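Local coordinates for 4-alpha-glucanotransferase (Corynebacterium glutamicum, PDB 5B68), which is an enzyme of the amylomaltase family, built round a TIM barrel that follows a beta-sandwich domain in the chain, at residues 170-175 with 379-384; 181-186 with 558-563; 464-469 with 519-524; 536-541 with 546-551; 564-569 with 625-630. All coordinates share one frame; numbering follows the deposited sequence.

Contact 1 (170-175 with 379-384). With SO4 (sulfate ion), chain H.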
# COMPACT_ATOMS: atom_id res chain seq x y z
N ASP A 170 13.56 1.34 17.00
CA ASP A 170 14.48 0.90 18.06
C ASP A 170 13.91 -0.21 18.95
O ASP A 170 14.68 -1.05 19.48
CB ASP A 170 14.96 2.05 18.97
CG ASP A 170 15.89 3.05 18.28
OD1 ASP A 170 16.34 2.86 17.12
OD2 ASP A 170 16.11 4.09 18.92
N LYS A 171 12.59 -0.21 19.12
CA LYS A 171 11.96 -1.26 19.89
C LYS A 171 12.27 -2.62 19.35
O LYS A 171 12.75 -3.50 20.11
CB LYS A 171 10.45 -1.06 20.02
CG LYS A 171 9.76 -2.20 20.77
CD LYS A 171 8.28 -1.90 20.93
CE LYS A 171 7.53 -3.05 21.51
NZ LYS A 171 7.69 -3.01 22.97
N TYR A 172 11.95 -2.84 18.09
CA TYR A 172 12.23 -4.09 17.44
C TYR A 172 13.68 -4.40 17.07
O TYR A 172 14.04 -5.55 17.00
CB TYR A 172 11.19 -4.40 16.38
CG TYR A 172 9.82 -4.41 17.01
CD1 TYR A 172 9.48 -5.36 17.95
CD2 TYR A 172 8.90 -3.42 16.72
CE1 TYR A 172 8.25 -5.35 18.56
CE2 TYR A 172 7.67 -3.40 17.33
CZ TYR A 172 7.35 -4.37 18.25
OH TYR A 172 6.12 -4.35 18.84
N LEU A 173 14.49 -3.37 16.88
CA LEU A 173 15.91 -3.59 16.68
C LEU A 173 16.48 -4.22 17.93
O LEU A 173 17.31 -5.11 17.87
CB LEU A 173 16.63 -2.27 16.44
CG LEU A 173 16.57 -1.71 15.03
CD1 LEU A 173 17.16 -0.31 15.00
CD2 LEU A 173 17.31 -2.59 14.05
N ASP A 174 16.06 -3.69 19.06
CA ASP A 174 16.42 -4.20 20.38
C ASP A 174 15.80 -5.53 20.77
O ASP A 174 16.40 -6.31 21.48
CB ASP A 174 16.23 -3.13 21.45
CG ASP A 174 17.18 -1.94 21.26
OD1 ASP A 174 18.15 -2.05 20.51
OD2 ASP A 174 16.94 -0.89 21.86
N SER A 175 14.56 -5.75 20.34
CA SER A 175 13.79 -6.92 20.70
C SER A 175 13.17 -7.56 19.46
O SER A 175 12.00 -7.42 19.20
CB SER A 175 12.72 -6.54 21.74
OG SER A 175 11.98 -7.65 22.15
N MET A 379 -0.18 -10.46 20.86
CA MET A 379 0.64 -9.83 19.83
C MET A 379 1.05 -8.41 20.23
O MET A 379 0.23 -7.60 20.60
CB MET A 379 -0.11 -9.77 18.51
CG MET A 379 -0.37 -11.10 17.86
SD MET A 379 -0.74 -10.95 16.11
CE MET A 379 -0.33 -12.58 15.52
N SER A 380 2.34 -8.13 20.14
CA SER A 380 2.90 -6.80 20.34
C SER A 380 2.50 -5.78 19.27
O SER A 380 2.36 -4.60 19.55
CB SER A 380 4.41 -6.85 20.56
OG SER A 380 5.09 -7.03 19.36
N ILE A 381 2.41 -6.26 18.04
CA ILE A 381 2.01 -5.43 16.92
C ILE A 381 0.56 -5.64 16.51
O ILE A 381 -0.19 -4.71 16.46
CB ILE A 381 2.93 -5.72 15.72
CG1 ILE A 381 4.34 -5.27 16.05
CG2 ILE A 381 2.46 -5.04 14.46
CD1 ILE A 381 5.40 -5.95 15.23
N GLY A 382 0.16 -6.88 16.30
CA GLY A 382 -1.17 -7.14 15.80
C GLY A 382 -1.26 -7.26 14.29
O GLY A 382 -0.37 -7.75 13.66
N ILE A 383 -2.38 -6.86 13.74
CA ILE A 383 -2.54 -6.86 12.31
C ILE A 383 -1.56 -5.86 11.72
O ILE A 383 -1.47 -4.75 12.19
CB ILE A 383 -3.96 -6.47 11.90
CG1 ILE A 383 -4.99 -7.35 12.62
CG2 ILE A 383 -4.11 -6.57 10.39
CD1 ILE A 383 -4.67 -8.81 12.58
N MET A 384 -0.89 -6.27 10.66
CA MET A 384 -0.09 -5.36 9.88
C MET A 384 -0.76 -5.28 8.51
O MET A 384 -0.88 -6.23 7.79
CB MET A 384 1.36 -5.84 9.82
CG MET A 384 2.27 -5.15 8.84
SD MET A 384 3.91 -5.89 8.84
CE MET A 384 4.33 -5.54 10.54
S SO4 H . 5.84 -6.23 24.30
O1 SO4 H . 6.46 -5.84 25.59
O2 SO4 H . 4.45 -5.70 24.13
O3 SO4 H . 6.71 -5.71 23.23
O4 SO4 H . 5.78 -7.72 24.25
O HOH W 1 4.46 -2.36 18.54
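Y172 reaches from the helix across to S380 and I381, and the three side chains meet round the phenol end of its ring. I381 lies over one face, with CD1 4.3 Å from the ring centroid and 26° off the normal, a CH-pi contact. The two side chains run past each other in opposite directions, which brings I381 CG1 within 3.4 Å of Y172 OH. S380 comes to the same hydroxyl obliquely, and its OG is hydrogen-bonded to Y172 OH at 2.9 Å; either oxygen could be the donor. With CG anti to the carbonyl carbon (chi1 -57°), the Y172 ring projects from the helix so that its hydroxyl end reaches S380 and I381. A water near the ring plane sits 2.6 Å from Y172 OH and donates a longer bond to S380 O, so the hydroxyl is gripped by both a side chain and a bridging water. Next to it, K171 runs extended until a bend at chi4 (82°) and gives its NZ to sulfate O3 at 2.9 Å; R177 binds the same ion, which probably came from the crystallisation liquor. The contact lies at the end of the TIM barrel where the strands begin. Helix 167-174 leads directly into strand 177-182, I381 immediately precedes strand 382-387 and packs on F215 of strand 215-218, and V504 of strand 504-507 touches both Y172 and I381.

Contact 2 (181-186 with 558-563)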
# COMPACT_ATOMS: atom_id res chain seq x y z
N MET A 181 2.54 -14.00 7.68
CA MET A 181 1.77 -13.37 6.58
C MET A 181 0.72 -14.31 6.03
O MET A 181 1.00 -15.50 5.74
CB MET A 181 2.66 -12.91 5.43
CG MET A 181 1.93 -12.25 4.24
SD MET A 181 1.18 -13.35 3.03
CE MET A 181 2.63 -13.65 2.02
N ALA A 182 -0.50 -13.81 5.87
CA ALA A 182 -1.56 -14.59 5.29
C ALA A 182 -2.32 -13.76 4.24
O ALA A 182 -2.55 -12.57 4.45
CB ALA A 182 -2.55 -15.06 6.31
N GLN A 183 -2.68 -14.42 3.14
CA GLN A 183 -3.62 -13.84 2.18
C GLN A 183 -5.01 -14.16 2.68
O GLN A 183 -5.57 -15.25 2.45
CB GLN A 183 -3.36 -14.37 0.78
CG GLN A 183 -1.99 -14.05 0.29
CD GLN A 183 -1.82 -12.58 -0.08
OE1 GLN A 183 -2.50 -12.12 -0.99
NE2 GLN A 183 -0.92 -11.86 0.58
N ILE A 184 -5.58 -13.25 3.48
CA ILE A 184 -6.73 -13.62 4.30
C ILE A 184 -7.98 -14.10 3.53
O ILE A 184 -8.72 -14.94 4.04
CB ILE A 184 -7.07 -12.51 5.37
CG1 ILE A 184 -8.03 -13.02 6.44
CG2 ILE A 184 -7.64 -11.30 4.67
CD1 ILE A 184 -7.43 -14.14 7.24
N TYR A 185 -8.20 -13.56 2.35
CA TYR A 185 -9.35 -13.99 1.47
C TYR A 185 -9.22 -15.52 1.17
O TYR A 185 -10.20 -16.20 0.92
CB TYR A 185 -9.33 -13.20 0.12
CG TYR A 185 -8.03 -13.18 -0.59
CD1 TYR A 185 -7.65 -14.25 -1.42
CD2 TYR A 185 -7.10 -12.16 -0.40
CE1 TYR A 185 -6.45 -14.29 -2.02
CE2 TYR A 185 -5.85 -12.19 -1.01
CZ TYR A 185 -5.54 -13.28 -1.81
OH TYR A 185 -4.34 -13.38 -2.41
N SER A 186 -7.99 -16.01 1.19
CA SER A 186 -7.74 -17.42 0.86
C SER A 186 -7.80 -18.37 2.03
O SER A 186 -7.72 -19.58 1.81
CB SER A 186 -6.36 -17.60 0.18
OG SER A 186 -5.25 -17.49 1.09
N THR A 558 9.90 -16.01 1.69
CA THR A 558 9.15 -15.88 0.46
C THR A 558 8.07 -14.78 0.55
O THR A 558 8.08 -14.06 1.50
CB THR A 558 8.57 -17.23 0.04
OG1 THR A 558 8.13 -17.17 -1.33
CG2 THR A 558 7.44 -17.66 0.95
N THR A 559 7.28 -14.60 -0.49
CA THR A 559 6.25 -13.53 -0.53
C THR A 559 5.12 -14.05 -1.37
O THR A 559 5.26 -15.04 -2.05
CB THR A 559 6.64 -12.19 -1.23
OG1 THR A 559 6.82 -12.41 -2.62
CG2 THR A 559 7.84 -11.60 -0.63
N HIS A 560 4.04 -13.31 -1.36
CA HIS A 560 2.84 -13.63 -2.12
C HIS A 560 3.07 -13.64 -3.64
O HIS A 560 2.24 -14.20 -4.34
CB HIS A 560 1.69 -12.63 -1.75
CG HIS A 560 2.04 -11.22 -2.05
ND1 HIS A 560 2.75 -10.41 -1.19
CD2 HIS A 560 1.87 -10.50 -3.19
CE1 HIS A 560 2.96 -9.24 -1.76
NE2 HIS A 560 2.45 -9.28 -2.98
N ASP A 561 4.14 -13.03 -4.13
CA ASP A 561 4.43 -13.06 -5.57
C ASP A 561 5.33 -14.25 -6.00
O ASP A 561 5.73 -14.30 -7.16
CB ASP A 561 5.10 -11.74 -6.01
CG ASP A 561 4.12 -10.54 -6.02
OD1 ASP A 561 2.96 -10.75 -6.33
OD2 ASP A 561 4.55 -9.41 -5.76
N LEU A 562 5.69 -15.15 -5.08
CA LEU A 562 6.52 -16.32 -5.41
C LEU A 562 5.75 -17.59 -5.12
O LEU A 562 4.78 -17.61 -4.31
CB LEU A 562 7.80 -16.33 -4.58
CG LEU A 562 8.83 -15.36 -5.07
CD1 LEU A 562 9.89 -15.12 -4.00
CD2 LEU A 562 9.45 -15.89 -6.35
N PRO A 563 6.16 -18.68 -5.73
CA PRO A 563 5.56 -19.94 -5.26
C PRO A 563 5.98 -20.18 -3.78
O PRO A 563 7.07 -19.81 -3.41
CB PRO A 563 6.18 -20.98 -6.20
CG PRO A 563 6.50 -20.21 -7.43
CD PRO A 563 7.07 -18.92 -6.88
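M181 and Q183 pack against H560 through van der Waals contacts centred on the histidine's CB and backbone rather than on its ring. The methyl end of M181, turned by bends at chi2 and chi3, places CE 3.7 Å from H560 N, an amide that this packing buries and that has no hydrogen-bonding partner in the model. The Q183 and H560 side chains cross at about a right angle, NE2 lying 3.6 Å from H560 CB, yet the amide and imidazole planes are only 21° apart. These residues stand where barrel strands 177-182 and 553-556 end, the rim that carries the active site in TIM-barrel enzymes, with strand 645-649 running between the two. H560 NE2 and D561 OD2 both hydrogen-bond a BTB molecule, probably from the crystallisation liquor, and Y235 lies nearly parallel to the imidazole. Several side-chain hydrogen bonds lie within the segments and shape them. Y185 OH donates to Q183 OE1 at 2.6 Å, in the carbonyl plane and on a lone pair, while Q183 NE2 makes a weak but straight bond to M181 SD (3.6 Å, 174°); the amide is restrained in its rotation, chiefly by the tyrosine bond. Q183 O takes two donors, S186 N and S186 OG. On the loop side T559 OG1 accepts from D561 N at 3.1 Å, an ST turn that overlaps the type I turn T559-L562.

Contact 3 (464-469 with 519-524)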
# COMPACT_ATOMS: atom_id res chain seq x y z
N GLY A 464 7.92 5.10 -4.62
CA GLY A 464 6.84 6.00 -4.96
C GLY A 464 6.63 7.15 -4.01
O GLY A 464 5.88 8.08 -4.34
N LEU A 465 7.24 7.11 -2.85
CA LEU A 465 7.23 8.27 -1.95
C LEU A 465 8.22 9.32 -2.49
O LEU A 465 8.21 10.47 -2.01
CB LEU A 465 7.58 7.84 -0.55
CG LEU A 465 6.65 6.79 0.13
CD1 LEU A 465 7.29 6.40 1.46
CD2 LEU A 465 5.29 7.30 0.39
N PHE A 466 9.14 8.90 -3.39
CA PHE A 466 10.17 9.74 -3.95
C PHE A 466 9.87 10.14 -5.38
O PHE A 466 10.07 11.29 -5.77
CB PHE A 466 11.54 9.04 -3.84
CG PHE A 466 11.94 8.73 -2.41
CD1 PHE A 466 11.43 7.61 -1.77
CD2 PHE A 466 12.80 9.57 -1.72
CE1 PHE A 466 11.80 7.32 -0.48
CE2 PHE A 466 13.14 9.30 -0.43
CZ PHE A 466 12.62 8.16 0.23
N ARG A 467 9.52 9.17 -6.21
CA ARG A 467 9.29 9.37 -7.60
C ARG A 467 8.45 8.22 -8.13
O ARG A 467 8.44 7.11 -7.55
CB ARG A 467 10.67 9.46 -8.32
CG ARG A 467 11.40 8.12 -8.32
CD ARG A 467 12.83 8.27 -8.81
NE ARG A 467 13.70 8.93 -7.84
CZ ARG A 467 14.85 8.42 -7.41
NH1 ARG A 467 15.55 9.08 -6.53
NH2 ARG A 467 15.27 7.23 -7.81
N LEU A 468 7.76 8.42 -9.24
CA LEU A 468 7.05 7.33 -9.90
C LEU A 468 7.46 7.32 -11.32
O LEU A 468 7.57 8.38 -11.93
CB LEU A 468 5.53 7.53 -9.84
CG LEU A 468 4.93 7.24 -8.44
CD1 LEU A 468 3.47 7.70 -8.42
CD2 LEU A 468 5.06 5.80 -8.01
N PHE A 469 7.58 6.15 -11.89
CA PHE A 469 7.66 5.99 -13.33
C PHE A 469 6.29 6.02 -13.93
O PHE A 469 5.47 5.22 -13.53
CB PHE A 469 8.35 4.69 -13.68
CG PHE A 469 8.71 4.58 -15.11
CD1 PHE A 469 9.82 5.26 -15.63
CD2 PHE A 469 7.93 3.84 -15.97
CE1 PHE A 469 10.12 5.18 -16.99
CE2 PHE A 469 8.22 3.77 -17.33
CZ PHE A 469 9.31 4.42 -17.84
N ASP A 519 18.73 6.31 2.83
CA ASP A 519 18.97 6.99 4.06
C ASP A 519 17.75 7.77 4.56
O ASP A 519 17.51 7.84 5.78
CB ASP A 519 20.18 7.95 3.96
CG ASP A 519 21.52 7.21 3.89
OD1 ASP A 519 21.55 6.01 4.24
OD2 ASP A 519 22.53 7.82 3.46
N ALA A 520 17.04 8.37 3.65
CA ALA A 520 15.82 9.12 4.05
C ALA A 520 14.81 8.16 4.74
O ALA A 520 14.17 8.56 5.68
CB ALA A 520 15.18 9.75 2.85
N LEU A 521 14.76 6.92 4.30
CA LEU A 521 13.86 5.90 4.90
C LEU A 521 14.42 5.40 6.22
O LEU A 521 13.77 5.44 7.26
CB LEU A 521 13.58 4.77 3.95
CG LEU A 521 12.79 5.13 2.67
CD1 LEU A 521 12.83 3.98 1.71
CD2 LEU A 521 11.37 5.59 2.99
N ALA A 522 15.69 5.01 6.22
CA ALA A 522 16.31 4.39 7.38
C ALA A 522 16.37 5.34 8.52
O ALA A 522 16.16 4.98 9.66
CB ALA A 522 17.75 4.00 7.08
N GLN A 523 16.67 6.59 8.22
CA GLN A 523 16.73 7.57 9.31
C GLN A 523 15.43 7.76 10.05
O GLN A 523 15.41 7.98 11.28
CB GLN A 523 17.19 8.92 8.79
CG GLN A 523 18.67 8.93 8.47
CD GLN A 523 19.11 10.19 7.75
OE1 GLN A 523 18.32 11.11 7.57
NE2 GLN A 523 20.39 10.23 7.30
N ARG A 524 14.35 7.59 9.33
CA ARG A 524 13.02 7.65 9.98
C ARG A 524 12.58 6.43 10.70
O ARG A 524 11.44 6.38 11.22
CB ARG A 524 11.96 7.94 8.90
CG ARG A 524 12.18 9.23 8.19
CD ARG A 524 11.36 10.33 8.80
NE ARG A 524 11.39 11.47 7.91
CZ ARG A 524 10.79 12.63 8.12
NH1 ARG A 524 10.05 12.91 9.22
NH2 ARG A 524 10.91 13.57 7.17
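Helix 515-523, the barrel helix that follows strand 504-507, receives the ring of F466 on A520 and L521. The phenylalanine presents its far rim, not a face: CE2 lies 3.9 Å from A520 CB, and CZ is the same 3.9 Å from L521 CG. A520 CB and L521 CD2 both sit near the ring plane, so the ring stands edge-on to the helix. The two larger side chains cross obliquely, and L521, with CG anti to its carbonyl carbon (chi1 -65°), sets its CG and CD2 against the CE1 and CZ atoms. F466 belongs to the excursion that leaves the TIM barrel after strand 456-459 and forms strand 467-472 of a small antiparallel sheet, so the contact joins the start of that excursion to a helix of the outer layer. Beside it, L465 CD1 approaches L521 CD2 at 4.4 Å, a looser touch that extends the apolar patch. Helix 487-500 closes round the same two residues: L490, V491 and L494 pack on L465, V491 also reaches F466, and the ring of H487 meets the F466 ring with planes about 15° apart. One residue further on, R467 forms a salt bridge with E514, just ahead of the helix.

Contact 4 (536-541 with 546-551)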
# COMPACT_ATOMS: atom_id res chain seq x y z
N HIS A 536 21.69 -11.43 -2.09
CA HIS A 536 23.04 -11.70 -2.51
C HIS A 536 23.87 -11.06 -1.49
O HIS A 536 23.44 -10.07 -0.86
CB HIS A 536 23.33 -11.10 -3.94
CG HIS A 536 22.62 -11.80 -5.04
ND1 HIS A 536 23.24 -12.73 -5.84
CD2 HIS A 536 21.37 -11.66 -5.53
CE1 HIS A 536 22.38 -13.18 -6.74
NE2 HIS A 536 21.24 -12.54 -6.58
N SER A 537 25.06 -11.61 -1.25
CA SER A 537 25.97 -11.07 -0.30
C SER A 537 26.50 -9.72 -0.85
O SER A 537 26.88 -9.65 -2.00
CB SER A 537 27.14 -12.05 -0.15
OG SER A 537 28.07 -11.68 0.82
N PRO A 538 26.51 -8.67 -0.03
CA PRO A 538 27.28 -7.54 -0.51
C PRO A 538 28.76 -7.90 -0.66
O PRO A 538 29.39 -7.40 -1.58
CB PRO A 538 27.11 -6.51 0.58
CG PRO A 538 26.94 -7.33 1.82
CD PRO A 538 26.19 -8.55 1.40
N SER A 539 29.28 -8.80 0.20
CA SER A 539 30.72 -9.06 0.30
C SER A 539 31.34 -10.12 -0.66
O SER A 539 32.27 -9.79 -1.40
CB SER A 539 31.09 -9.38 1.75
OG SER A 539 30.59 -10.62 2.19
N GLN A 540 30.88 -11.37 -0.63
CA GLN A 540 31.40 -12.44 -1.53
C GLN A 540 30.37 -12.68 -2.62
O GLN A 540 29.30 -12.13 -2.57
CB GLN A 540 31.73 -13.73 -0.74
CG GLN A 540 30.54 -14.53 -0.21
CD GLN A 540 30.87 -15.46 0.99
OE1 GLN A 540 29.95 -16.04 1.62
NE2 GLN A 540 32.17 -15.61 1.30
N PRO A 541 30.71 -13.46 -3.65
CA PRO A 541 29.63 -13.81 -4.59
C PRO A 541 28.73 -14.89 -4.01
O PRO A 541 29.16 -15.69 -3.15
CB PRO A 541 30.36 -14.29 -5.87
CG PRO A 541 31.83 -14.20 -5.58
CD PRO A 541 32.04 -13.90 -4.11
N GLN A 546 24.08 -15.09 6.93
CA GLN A 546 23.16 -14.76 8.01
C GLN A 546 23.45 -13.42 8.62
O GLN A 546 22.53 -12.59 8.86
CB GLN A 546 23.18 -15.82 9.10
CG GLN A 546 22.17 -15.61 10.20
CD GLN A 546 22.15 -16.82 11.09
OE1 GLN A 546 23.10 -17.06 11.84
NE2 GLN A 546 21.08 -17.59 10.99
N GLU A 547 24.73 -13.21 8.96
CA GLU A 547 25.15 -12.01 9.64
C GLU A 547 25.10 -10.75 8.76
O GLU A 547 25.17 -9.66 9.27
CB GLU A 547 26.54 -12.16 10.23
CG GLU A 547 27.68 -12.36 9.21
CD GLU A 547 27.92 -13.81 8.84
OE1 GLU A 547 29.05 -14.07 8.33
OE2 GLU A 547 26.99 -14.66 8.95
N GLU A 548 24.90 -10.90 7.48
CA GLU A 548 24.83 -9.73 6.57
C GLU A 548 23.41 -9.24 6.32
O GLU A 548 23.26 -8.34 5.51
CB GLU A 548 25.45 -10.11 5.21
CG GLU A 548 26.96 -10.34 5.27
CD GLU A 548 27.56 -10.98 4.03
OE1 GLU A 548 26.88 -11.57 3.18
OE2 GLU A 548 28.80 -10.93 3.96
N TYR A 549 22.40 -9.87 6.93
CA TYR A 549 21.03 -9.43 6.78
C TYR A 549 20.93 -8.12 7.58
O TYR A 549 21.45 -7.98 8.72
CB TYR A 549 20.00 -10.53 7.17
CG TYR A 549 19.66 -11.52 6.10
CD1 TYR A 549 20.57 -12.50 5.71
CD2 TYR A 549 18.49 -11.42 5.39
CE1 TYR A 549 20.26 -13.34 4.70
CE2 TYR A 549 18.17 -12.29 4.40
CZ TYR A 549 19.07 -13.25 4.04
OH TYR A 549 18.79 -14.08 3.00
N ARG A 550 20.32 -7.11 6.93
CA ARG A 550 20.12 -5.78 7.48
C ARG A 550 19.25 -5.88 8.74
O ARG A 550 18.19 -6.52 8.71
CB ARG A 550 19.29 -4.92 6.51
CG ARG A 550 20.02 -4.02 5.57
CD ARG A 550 18.97 -3.08 4.92
NE ARG A 550 18.63 -1.97 5.83
CZ ARG A 550 17.58 -1.14 5.69
NH1 ARG A 550 16.70 -1.28 4.69
NH2 ARG A 550 17.40 -0.17 6.58
N PRO A 551 19.63 -5.21 9.79
CA PRO A 551 18.81 -5.20 10.96
C PRO A 551 17.48 -4.43 10.81
O PRO A 551 16.46 -4.89 11.32
CB PRO A 551 19.66 -4.50 12.00
CG PRO A 551 21.04 -4.76 11.52
CD PRO A 551 20.95 -4.63 10.06
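An ST motif at S537, in the long connection between barrel strands 528-531 and 553-556, offers two hydroxyls to the carboxylate of E548 and folds that connection back on itself. S537 OG donates to E548 OE1 at 2.6 Å, and S539 OG to E548 OE2 at 2.5 Å. Each oxygen is met on its syn side, with the donors 24° and 25° out of the carboxylate plane, an arrangement that probably restrains rotation about the last bond. The S539 half of the grip is less certain, since that residue is poorly ordered and the distance is short. E548 gets there by running extended beyond CG from the short 3-10 turn 546-548. The P538 ring passes across the carboxylate end at a slant, CD 3.6 Å from E548 OE1. S537 adopts the rotamer with OG anti to the backbone N (chi1 -176°), where the hydroxyl can also accept from Q540 N at 3.2 Å, the bond that defines the motif, and more weakly from S539 N. R545 N, in the few residues between the segments, adds a second donor to E548 OE1. A sulfate ion, probably from the crystallisation liquor, lies about 3 Å from the exposed S539 side chain. Two hydroxyls and a backbone N-H all pointing their hydrogens at E548 are what a charged carboxylate would attract, and the amides behind S537 OG would probably polarise that hydroxyl into a stronger donor.

Contact 5 (564-569 with 625-630)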
# COMPACT_ATOMS: atom_id res chain seq x y z
N PRO A 564 5.08 -20.69 -2.97
CA PRO A 564 5.45 -21.08 -1.61
C PRO A 564 6.63 -22.04 -1.59
O PRO A 564 6.93 -22.68 -2.60
CB PRO A 564 4.24 -21.75 -1.10
CG PRO A 564 3.12 -21.05 -1.81
CD PRO A 564 3.64 -20.93 -3.20
N THR A 565 7.33 -22.07 -0.48
CA THR A 565 8.65 -22.74 -0.43
C THR A 565 8.56 -24.22 -0.79
O THR A 565 9.50 -24.72 -1.41
CB THR A 565 9.26 -22.52 0.90
OG1 THR A 565 9.29 -21.12 1.16
CG2 THR A 565 10.70 -23.04 0.97
N ALA A 566 7.47 -24.91 -0.47
CA ALA A 566 7.38 -26.33 -0.85
C ALA A 566 7.39 -26.47 -2.37
O ALA A 566 7.97 -27.43 -2.91
CB ALA A 566 6.17 -27.01 -0.28
N GLY A 567 6.73 -25.55 -3.06
CA GLY A 567 6.77 -25.50 -4.55
C GLY A 567 8.08 -25.01 -5.11
O GLY A 567 8.63 -25.61 -6.05
N TYR A 568 8.62 -23.96 -4.48
CA TYR A 568 9.85 -23.35 -4.90
C TYR A 568 11.02 -24.36 -4.81
O TYR A 568 11.80 -24.47 -5.71
CB TYR A 568 10.17 -22.15 -4.04
CG TYR A 568 11.18 -21.24 -4.61
CD1 TYR A 568 12.52 -21.58 -4.60
CD2 TYR A 568 10.82 -20.04 -5.23
CE1 TYR A 568 13.47 -20.75 -5.15
CE2 TYR A 568 11.78 -19.19 -5.75
CZ TYR A 568 13.10 -19.56 -5.73
OH TYR A 568 14.10 -18.75 -6.25
N LEU A 569 11.13 -25.09 -3.70
CA LEU A 569 12.13 -26.17 -3.58
C LEU A 569 12.08 -27.19 -4.72
O LEU A 569 13.13 -27.73 -5.09
CB LEU A 569 11.97 -26.91 -2.22
CG LEU A 569 12.48 -26.11 -1.00
CD1 LEU A 569 11.95 -26.63 0.35
CD2 LEU A 569 14.00 -26.01 -0.97
N GLY A 625 17.16 -33.52 1.55
CA GLY A 625 16.45 -33.69 2.82
C GLY A 625 14.97 -33.70 2.53
O GLY A 625 14.55 -33.34 1.43
N GLU A 626 14.20 -34.05 3.54
CA GLU A 626 12.75 -34.03 3.46
C GLU A 626 12.25 -32.60 3.42
O GLU A 626 12.90 -31.71 3.91
CB GLU A 626 12.18 -34.69 4.70
CG GLU A 626 12.62 -36.10 4.93
CD GLU A 626 11.58 -37.06 4.44
OE1 GLU A 626 11.44 -37.18 3.21
OE2 GLU A 626 10.90 -37.68 5.27
N LEU A 627 11.05 -32.39 2.90
CA LEU A 627 10.53 -31.05 2.76
C LEU A 627 10.51 -30.37 4.12
O LEU A 627 10.97 -29.26 4.24
CB LEU A 627 9.09 -31.14 2.26
CG LEU A 627 8.36 -29.94 1.66
CD1 LEU A 627 7.00 -29.69 2.27
CD2 LEU A 627 9.19 -28.68 1.63
N ALA A 628 10.04 -31.06 5.14
CA ALA A 628 9.96 -30.47 6.46
C ALA A 628 11.33 -30.06 6.99
O ALA A 628 11.46 -29.05 7.63
CB ALA A 628 9.27 -31.40 7.44
N GLU A 629 12.35 -30.87 6.73
CA GLU A 629 13.69 -30.52 7.17
C GLU A 629 14.22 -29.24 6.50
O GLU A 629 14.86 -28.43 7.11
CB GLU A 629 14.64 -31.69 6.97
CG GLU A 629 14.10 -32.99 7.55
CD GLU A 629 15.03 -34.17 7.33
OE1 GLU A 629 15.31 -34.52 6.18
OE2 GLU A 629 15.47 -34.75 8.32
N LEU A 630 13.94 -29.10 5.22
CA LEU A 630 14.39 -27.92 4.47
C LEU A 630 13.62 -26.69 4.93
O LEU A 630 14.23 -25.67 5.17
CB LEU A 630 14.22 -28.17 2.99
CG LEU A 630 15.18 -29.23 2.44
CD1 LEU A 630 14.69 -29.72 1.10
CD2 LEU A 630 16.57 -28.71 2.34
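A566 and L627 bring their backbones closest, with CA atoms 6.7 Å apart where the first turn of helix 565-569 meets the first turn of helix 627-639. Both helices belong to the long connection between TIM-barrel strands 553-556 and 645-649, so this is helix-to-helix packing inside a single excursion from the barrel. The interface is purely apolar. L627 has CG anti to the backbone N (chi1 -163°), a turn that brings its branches over the opposite helix: CD1 comes within 3.8 Å of A566 CB, while CD2 rests 3.7 Å from L569 CD1. Thus one leucine spans two successive positions on the face of the first helix. L569 replies with its CD1 alone, which touches both L627 and, at 3.8 Å, the CB of L630 one turn further along. Against the small A566, L627 lies close to the backbone, CD2 3.9 Å from A566 CA. Helix 587-607 flanks the pair, with Q598 against L569 and L602 against L630, and R621 donates to the carbonyl of L569. The second helix starts at the N-cap residue E626, and there the side chain three residues on turns back in one half of a capping box: E626 N donates to E629 OE1, on its anti lone pair, at 2.9 Å and a nearly straight 167°.

Contacts 1 and 2 share the barrel sheet at different ends: contact 1 lies where strands begin, contact 2 where strands 177-182 and 553-556 finish, their centres 21 Å apart and their segments alternating along the chain. Contacts 3 and 4 both fall within the loop that contact 2 closes, and touch each other through A522 CB and R550 NH2. Contact 4 also reaches contact 1, where P551 packs on L173. Contact 5 follows in the chain directly after contact 2 and abuts it through T558 and T565, centres 16 Å apart; contact 3 is 35 Å from it. Contact 3 joins an excursion to an outer helix, and contacts 4 and 5 each fold one connection between strands onto itself.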